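Local coordinates for microcin B17-processing protein McbD (Escherichia coli str. K-12 substr. MG1655, PDB 6GRH) that is needed to process the inactive microcin B17 precursor into the active peptide, as the YcaO-family partner of McbB, at residues 62-65 with 66-70; 377-380 with 381-385. The protein carries 1 engineered substitution. One frame throughout, in Å; residues are numbered along the deposited sequence.

Contacts 1 and 2 come in series along the chain, the first complete long before the second begins, and both belong to the YcaO-family part of the protein. Their centres lie about 33 Å apart and their nearest atoms about 20 Å, so neither touches the other. Contact 1 closes helix 47-66, packs against strand 339-347 and meets the chain of McbB. Contact 2 belongs to the loop region that follows strand 350-358, and leans on helix 157-180. Strands 339-347 and 350-358 pair antiparallel in one sheet. Residues 62-70 thus help form a subunit interface, whereas no other protein chain of the assembly touches residues 377-385.

Contact 1 (62-65 with 66-70); sequences RHFF and NEIVT
Arg62 and Glu67 join the last turn of helix 47-66 to the residues that leave it. Arg62 extends through CD with CG anti to its backbone N (chi1 -176°) and bends at chi3, which brings NE 3.0 Å from Glu67 OE2. The oxygen sits over a guanidinium face and no N-H points at it, so this salt bridge rests on charge; water 1, in the guanidinium plane at its edge, accepts from NE and donates to Glu67 OE1. The Arg62 carbonyl takes the i+4 bond from Asn66 N at 2.9 Å.

From His63 the carbonyl accepts Glu67 N at 3.2 Å, the donor lying above the carbonyl plane; Glu67 is also where helical phi/psi ends. The imidazole stands at 90° to the Glu67 carboxylate plane, and water 2 lies in its plane at the edge, bonded to ND1 and donating to Glu67 OE1. NE2 hydrogen-bonds Tyr341 OH, while Ile68 CD1 comes within 3.4 Å of His63 NE2.

Phe64 receives His63 CD2 over the centre of one ring face, 3.9 Å above the plane, and its CD1 meets Ile68 CD1 at 4.2 Å. The Phe65 ring meets that of Phe208 of the McbB chain, their planes about 50° apart. That chain also supplies Arg199, which forms a salt bridge with Glu67 OE2, and Lys206, whose carbonyl accepts Asn66 ND2; the helix end is therefore part of the McbB-McbD interface. Beyond the helical bonds, water 3 bridges the backbone, donating to Phe64 O at 3.1 Å and accepting from Ile68 N.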
loop_
_atom_site.group_PDB
_atom_site.type_symbol
_atom_site.label_atom_id
_atom_site.label_comp_id
_atom_site.label_asym_id
_atom_site.label_seq_id
_atom_site.Cartn_x
_atom_site.Cartn_y
_atom_site.Cartn_z
ATOM N N ARG E 62 38.577 -4.247 -1.101
ATOM C CA ARG E 62 38.689 -3.941 0.312
ATOM C C ARG E 62 39.706 -4.851 1.004
ATOM O O ARG E 62 40.504 -4.394 1.836
ATOM C CB ARG E 62 37.342 -4.017 1.024
ATOM C CG ARG E 62 37.444 -3.595 2.483
ATOM C CD ARG E 62 36.080 -3.620 3.159
ATOM N NE ARG E 62 35.491 -4.967 3.239
ATOM C CZ ARG E 62 34.415 -5.275 3.971
ATOM N NH1 ARG E 62 33.758 -4.364 4.706
ATOM N NH2 ARG E 62 34.003 -6.506 4.004
ATOM N N HIS E 63 39.696 -6.127 0.651
ATOM C CA HIS E 63 40.632 -7.055 1.256
ATOM C C HIS E 63 42.119 -6.686 0.987
ATOM O O HIS E 63 42.930 -6.553 1.918
ATOM C CB HIS E 63 40.377 -8.472 0.764
ATOM C CG HIS E 63 41.297 -9.475 1.378
ATOM N ND1 HIS E 63 41.131 -9.944 2.664
ATOM C CD2 HIS E 63 42.388 -10.103 0.878
ATOM C CE1 HIS E 63 42.074 -10.835 2.921
ATOM N NE2 HIS E 63 42.849 -10.952 1.855
ATOM N N PHE E 64 42.443 -6.545 -0.293
ATOM C CA PHE E 64 43.829 -6.322 -0.736
ATOM C C PHE E 64 44.323 -4.915 -0.410
ATOM O O PHE E 64 45.489 -4.757 -0.025
ATOM C CB PHE E 64 43.994 -6.682 -2.215
ATOM C CG PHE E 64 43.881 -8.151 -2.468
ATOM C CD1 PHE E 64 44.949 -8.994 -2.160
ATOM C CD2 PHE E 64 42.722 -8.715 -2.988
ATOM C CE1 PHE E 64 44.856 -10.361 -2.383
ATOM C CE2 PHE E 64 42.629 -10.082 -3.202
ATOM C CZ PHE E 64 43.694 -10.904 -2.887
ATOM N N PHE E 65 43.441 -3.921 -0.480
ATOM C CA PHE E 65 43.805 -2.520 -0.145
ATOM C C PHE E 65 43.783 -2.179 1.346
ATOM O O PHE E 65 44.583 -1.353 1.814
ATOM C CB PHE E 65 42.904 -1.518 -0.896
ATOM C CG PHE E 65 43.300 -1.285 -2.324
ATOM C CD1 PHE E 65 42.939 -2.180 -3.330
ATOM C CD2 PHE E 65 44.034 -0.158 -2.666
ATOM C CE1 PHE E 65 43.310 -1.958 -4.639
ATOM C CE2 PHE E 65 44.432 0.056 -3.982
ATOM C CZ PHE E 65 44.075 -0.837 -4.961
ATOM N N ASN E 66 42.875 -2.776 2.109
ATOM C CA ASN E 66 42.568 -2.228 3.446
ATOM C C ASN E 66 42.730 -3.192 4.586
ATOM O O ASN E 66 42.671 -2.733 5.745
ATOM C CB ASN E 66 41.115 -1.773 3.554
ATOM C CG ASN E 66 40.725 -0.690 2.580
ATOM O OD1 ASN E 66 39.545 -0.611 2.239
ATOM N ND2 ASN E 66 41.658 0.141 2.138
ATOM N N GLU E 67 42.851 -4.492 4.313
ATOM C CA GLU E 67 42.570 -5.502 5.351
ATOM C C GLU E 67 43.599 -6.609 5.590
ATOM O O GLU E 67 43.348 -7.460 6.464
ATOM C CB GLU E 67 41.221 -6.149 5.072
ATOM C CG GLU E 67 40.036 -5.212 5.227
ATOM C CD GLU E 67 38.705 -5.910 4.966
ATOM O OE1 GLU E 67 38.677 -7.020 4.366
ATOM O OE2 GLU E 67 37.650 -5.346 5.331
ATOM N N ILE E 68 44.744 -6.591 4.899
ATOM C CA ILE E 68 45.718 -7.667 5.061
ATOM C C ILE E 68 46.504 -7.463 6.361
ATOM O O ILE E 68 47.004 -6.364 6.610
ATOM C CB ILE E 68 46.756 -7.747 3.916
ATOM C CG1 ILE E 68 46.113 -7.718 2.517
ATOM C CG2 ILE E 68 47.647 -8.988 4.087
ATOM C CD1 ILE E 68 45.649 -9.046 1.978
ATOM N N VAL E 69 46.614 -8.528 7.162
ATOM C CA VAL E 69 47.566 -8.585 8.279
ATOM C C VAL E 69 48.489 -9.768 8.020
ATOM O O VAL E 69 48.025 -10.871 7.728
ATOM C CB VAL E 69 46.876 -8.696 9.659
ATOM C CG1 VAL E 69 47.904 -8.859 10.789
ATOM C CG2 VAL E 69 46.008 -7.452 9.914
ATOM N N THR E 70 49.797 -9.525 8.108
ATOM C CA THR E 70 50.808 -10.548 7.781
ATOM C C THR E 70 51.011 -11.527 8.914
ATOM O O THR E 70 50.717 -11.236 10.058
ATOM C CB THR E 70 52.156 -9.919 7.433
ATOM O OG1 THR E 70 52.636 -9.153 8.546
ATOM C CG2 THR E 70 51.982 -9.001 6.236
HETATM O O HOH W 1 36.679 -7.380 2.181
HETATM O O HOH W 2 39.695 -9.441 5.034
HETATM O O HOH W 3 45.833 -4.441 3.073
#

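Contact 2 (377-380 with 381-385); sequences KIYH and TGDGI
A type II beta turn from His380 to Asp383, in the loop region after strand 350-358, organises this surface contact. Its defining bond runs from Asp383 N to His380 O at 3.1 Å, with an N-H...O angle of 157°. Gly382 takes the positive-phi third position of the turn, where glycine is commonly found.

Asp383 sets its carboxylate beside the His380 backbone, CG lying beside its own backbone N (chi1 -81°), and OD2 takes a weak bond from His380 N at 3.3 Å. His380 ND1 makes a second weak bond, to Thr381 O, at 3.5 Å.

The Tyr379 and Asp383 side chains run alongside each other, pointing opposite ways, with Tyr379 CE1 3.6 Å from Asp383 CB and the ring plane 76° from the carboxylate. The ring also packs on Leu179 of helix 157-180. Tyr379 OH accepts from Gly384 N at 3.0 Å and hydrogen-bonds Glu389 OE2; facing a carboxylate, the phenol probably donates there. Because the same Glu389 oxygen also receives Gly382 N, one glutamate ties the phenol to the turn.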
loop_
_atom_site.group_PDB
_atom_site.type_symbol
_atom_site.label_atom_id
_atom_site.label_comp_id
_atom_site.label_asym_id
_atom_site.label_seq_id
_atom_site.Cartn_x
_atom_site.Cartn_y
_atom_site.Cartn_z
ATOM N N LYS E 377 60.041 -16.109 -17.518
ATOM C CA LYS E 377 59.887 -17.263 -18.419
ATOM C C LYS E 377 59.089 -17.009 -19.698
ATOM O O LYS E 377 59.086 -17.867 -20.578
ATOM C CB LYS E 377 59.323 -18.475 -17.681
ATOM C CG LYS E 377 60.245 -19.027 -16.609
ATOM C CD LYS E 377 61.482 -19.686 -17.207
ATOM C CE LYS E 377 62.474 -20.158 -16.153
ATOM N NZ LYS E 377 61.827 -20.890 -15.026
ATOM N N ILE E 378 58.444 -15.851 -19.839
ATOM C CA ILE E 378 57.739 -15.525 -21.103
ATOM C C ILE E 378 58.257 -14.288 -21.840
ATOM O O ILE E 378 57.764 -13.962 -22.925
ATOM C CB ILE E 378 56.220 -15.400 -20.889
ATOM C CG1 ILE E 378 55.890 -14.231 -19.948
ATOM C CG2 ILE E 378 55.666 -16.705 -20.328
ATOM C CD1 ILE E 378 54.443 -13.824 -19.980
ATOM N N TYR E 379 59.231 -13.588 -21.262
ATOM C CA TYR E 379 59.814 -12.434 -21.925
ATOM C C TYR E 379 61.235 -12.190 -21.421
ATOM O O TYR E 379 61.555 -12.506 -20.280
ATOM C CB TYR E 379 58.933 -11.205 -21.701
ATOM C CG TYR E 379 59.311 -10.020 -22.550
ATOM C CD1 TYR E 379 58.885 -9.924 -23.865
ATOM C CD2 TYR E 379 60.100 -8.986 -22.034
ATOM C CE1 TYR E 379 59.220 -8.840 -24.652
ATOM C CE2 TYR E 379 60.444 -7.894 -22.812
ATOM C CZ TYR E 379 59.999 -7.822 -24.126
ATOM O OH TYR E 379 60.346 -6.750 -24.928
ATOM N N HIS E 380 62.085 -11.670 -22.303
ATOM C CA HIS E 380 63.420 -11.184 -21.932
ATOM C C HIS E 380 63.629 -9.853 -22.643
ATOM O O HIS E 380 63.176 -9.688 -23.780
ATOM C CB HIS E 380 64.516 -12.195 -22.326
ATOM C CG HIS E 380 65.810 -12.005 -21.586
ATOM N ND1 HIS E 380 66.845 -11.226 -22.068
ATOM C CD2 HIS E 380 66.235 -12.490 -20.393
ATOM C CE1 HIS E 380 67.852 -11.250 -21.210
ATOM N NE2 HIS E 380 67.502 -12.001 -20.180
ATOM N N THR E 381 64.296 -8.907 -21.973
ATOM C CA THR E 381 64.641 -7.607 -22.571
ATOM C C THR E 381 65.181 -7.772 -23.991
ATOM O O THR E 381 66.025 -8.638 -24.244
ATOM C CB THR E 381 65.692 -6.847 -21.736
ATOM O OG1 THR E 381 65.141 -6.527 -20.461
ATOM C CG2 THR E 381 66.118 -5.540 -22.426
ATOM N N GLY E 382 64.662 -6.965 -24.914
ATOM C CA GLY E 382 65.095 -7.009 -26.314
ATOM C C GLY E 382 64.283 -7.898 -27.236
ATOM O O GLY E 382 64.455 -7.821 -28.452
ATOM N N ASP E 383 63.406 -8.741 -26.677
ATOM C CA ASP E 383 62.519 -9.592 -27.470
ATOM C C ASP E 383 61.521 -8.777 -28.285
ATOM O O ASP E 383 61.274 -9.089 -29.441
ATOM C CB ASP E 383 61.697 -10.545 -26.583
ATOM C CG ASP E 383 62.455 -11.789 -26.147
ATOM O OD1 ASP E 383 63.647 -11.939 -26.459
ATOM O OD2 ASP E 383 61.815 -12.628 -25.471
ATOM N N GLY E 384 60.929 -7.761 -27.671
ATOM C CA GLY E 384 59.862 -6.997 -28.295
ATOM C C GLY E 384 60.267 -5.582 -28.636
ATOM O O GLY E 384 61.451 -5.305 -28.898
ATOM N N ILE E 385 59.274 -4.695 -28.628
ATOM C CA ILE E 385 59.437 -3.293 -29.002
ATOM C C ILE E 385 60.051 -2.496 -27.841
ATOM O O ILE E 385 59.468 -2.430 -26.742
ATOM C CB ILE E 385 58.086 -2.668 -29.399
ATOM C CG1 ILE E 385 57.488 -3.404 -30.608
ATOM C CG2 ILE E 385 58.242 -1.186 -29.725
ATOM C CD1 ILE E 385 55.970 -3.353 -30.650
#